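PDB 1O12: N-acetylglucosamine-6-phosphate deacetylase from Thermotoga maritima, which probably removes the acetyl group from N-acetylglucosamine 6-phosphate, as a metal-dependent hydrolase of the NagA family. Local coordinates for residues 362-365 and 370-373. Numbering follows the deposited sequence.
Sequences VVMT and EVVF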
ATOM      1  N   VAL A 362      23.682  21.863   1.307  1.00 33.79           N
ATOM      2  CA  VAL A 362      24.931  21.503   0.651  1.00 34.84           C
ATOM      3  C   VAL A 362      25.963  22.585   0.872  1.00 36.91           C
ATOM      4  O   VAL A 362      25.669  23.782   0.708  1.00 36.49           O
ATOM      5  CB  VAL A 362      24.786  21.347  -0.861  1.00 35.27           C
ATOM      6  CG1 VAL A 362      26.135  20.986  -1.445  1.00 33.33           C
ATOM      7  CG2 VAL A 362      23.724  20.283  -1.196  1.00 34.51           C
ATOM      8  N   VAL A 363      27.159  22.165   1.266  1.00 36.67           N
ATOM      9  CA  VAL A 363      28.225  23.109   1.482  1.00 38.73           C
ATOM     10  C   VAL A 363      29.450  22.755   0.632  1.00 39.54           C
ATOM     11  O   VAL A 363      30.365  23.542   0.495  1.00 41.33           O
ATOM     12  CB  VAL A 363      28.574  23.234   3.020  1.00 39.33           C
ATOM     13  CG1 VAL A 363      27.778  22.246   3.818  1.00 40.38           C
ATOM     14  CG2 VAL A 363      30.052  23.024   3.277  1.00 38.86           C
HETATM   15  N   MSE A 364      29.461  21.586   0.025  1.00 41.10           N
HETATM   16  CA  MSE A 364      30.602  21.216  -0.793  1.00 42.01           C
HETATM   17  C   MSE A 364      30.349  19.932  -1.561  1.00 38.89           C
HETATM   18  O   MSE A 364      29.822  18.959  -1.019  1.00 37.72           O
HETATM   19  CB  MSE A 364      31.851  21.053   0.080  1.00 48.23           C
HETATM   20  CG  MSE A 364      33.103  20.690  -0.724  1.00 57.86           C
HETATM   21 SE   MSE A 364      34.829  20.826   0.263  1.00 73.19          SE
HETATM   22  CE  MSE A 364      35.362  18.955   0.404  1.00 65.37           C
ATOM     23  N   THR A 365      30.728  19.939  -2.830  1.00 35.84           N
ATOM     24  CA  THR A 365      30.534  18.774  -3.672  1.00 34.35           C
ATOM     25  C   THR A 365      31.869  18.372  -4.262  1.00 34.42           C
ATOM     26  O   THR A 365      32.676  19.213  -4.637  1.00 35.63           O
ATOM     27  CB  THR A 365      29.505  19.078  -4.805  1.00 34.15           C
ATOM     28  OG1 THR A 365      28.276  19.524  -4.214  1.00 32.34           O
ATOM     29  CG2 THR A 365      29.224  17.848  -5.651  1.00 32.28           C
ATOM     30  N   GLU A 370      37.899  15.831  -6.891  1.00 43.59           N
ATOM     31  CA  GLU A 370      38.073  17.266  -7.100  1.00 43.33           C
ATOM     32  C   GLU A 370      36.837  18.023  -6.600  1.00 42.52           C
ATOM     33  O   GLU A 370      35.700  17.677  -6.936  1.00 42.33           O
ATOM     34  CB  GLU A 370      38.268  17.584  -8.593  1.00 45.39           C
ATOM     35  CG  GLU A 370      39.469  16.896  -9.260  1.00 51.68           C
ATOM     36  CD  GLU A 370      40.820  17.373  -8.713  1.00 55.08           C
ATOM     37  OE1 GLU A 370      41.027  18.610  -8.660  1.00 56.12           O
ATOM     38  OE2 GLU A 370      41.672  16.517  -8.349  1.00 55.43           O
ATOM     39  N   VAL A 371      37.070  19.054  -5.794  1.00 40.84           N
ATOM     40  CA  VAL A 371      36.006  19.907  -5.267  1.00 38.44           C
ATOM     41  C   VAL A 371      35.409  20.661  -6.434  1.00 38.57           C
ATOM     42  O   VAL A 371      36.112  21.428  -7.065  1.00 40.33           O
ATOM     43  CB  VAL A 371      36.571  20.964  -4.336  1.00 37.22           C
ATOM     44  CG1 VAL A 371      35.446  21.765  -3.705  1.00 33.55           C
ATOM     45  CG2 VAL A 371      37.481  20.301  -3.324  1.00 36.97           C
ATOM     46  N   VAL A 372      34.122  20.491  -6.713  1.00 37.56           N
ATOM     47  CA  VAL A 372      33.533  21.194  -7.839  1.00 35.10           C
ATOM     48  C   VAL A 372      32.524  22.207  -7.401  1.00 34.01           C
ATOM     49  O   VAL A 372      31.874  22.841  -8.221  1.00 34.45           O
ATOM     50  CB  VAL A 372      32.881  20.213  -8.802  1.00 36.71           C
ATOM     51  CG1 VAL A 372      33.983  19.464  -9.566  1.00 35.44           C
ATOM     52  CG2 VAL A 372      32.000  19.217  -8.012  1.00 34.97           C
ATOM     53  N   PHE A 373      32.393  22.360  -6.091  1.00 34.75           N
ATOM     54  CA  PHE A 373      31.444  23.315  -5.527  1.00 35.97           C
ATOM     55  C   PHE A 373      31.667  23.550  -4.043  1.00 38.49           C
ATOM     56  O   PHE A 373      31.891  22.605  -3.290  1.00 40.70           O
ATOM     57  CB  PHE A 373      29.999  22.848  -5.714  1.00 33.49           C
ATOM     58  CG  PHE A 373      28.992  23.765  -5.066  1.00 33.68           C
ATOM     59  CD1 PHE A 373      28.594  24.946  -5.697  1.00 32.42           C
ATOM     60  CD2 PHE A 373      28.504  23.489  -3.783  1.00 33.60           C
ATOM     61  CE1 PHE A 373      27.733  25.837  -5.069  1.00 31.73           C
ATOM     62  CE2 PHE A 373      27.635  24.374  -3.129  1.00 32.43           C
ATOM     63  CZ  PHE A 373      27.247  25.555  -3.772  1.00 34.53           C
TER
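Thr-365 and Phe-373 face each other as an antiparallel hydrogen-bonded pair in the C-terminal beta hairpin of strands 362-367 and 370-374, with a classic beta bulge in the second strand. The bulge sets Val-372 and Phe-373 together opposite Thr-365, so that one carbonyl serves two amides. Val-372 N donates to Thr-365 O at 2.8 Å, whereas Phe-373 N reaches the same oxygen only weakly, at 3.5 Å. In return Thr-365 N donates to Phe-373 O, 2.9 Å away. The CA of Met-364 adds a CA-H...O contact to this acceptor.

Both side chains of the pair lie on the same face of the sheet, their CB atoms 3.9 Å apart. With CG anti to the backbone N (chi1 176°), the Phe-373 ring is carried back along the first strand, past Thr-365 OG1, until its CE2 meets CG1 of Val-362. The hydroxyl of Thr-365 has its polar partner elsewhere, in a hydrogen bond with the carbonyl oxygen of Tyr-83 at the end of helix 75-83; Tyr-83 also touches Phe-373 and Val-372. On this face the hairpin packs against the end of that helix, while strand 353-356 pairs with the first strand along its other edge. The contact lies away from the iron site.

The selenomethionine Met-364 crosses Val-371 at about a right angle, CG lying 3.9 Å from Val-371 CG1, its chain bending only beyond, at chi3. On Val-372, CG2 sits between the backbone N and the carbonyl carbon and rests 3.4 Å from Thr-365 O.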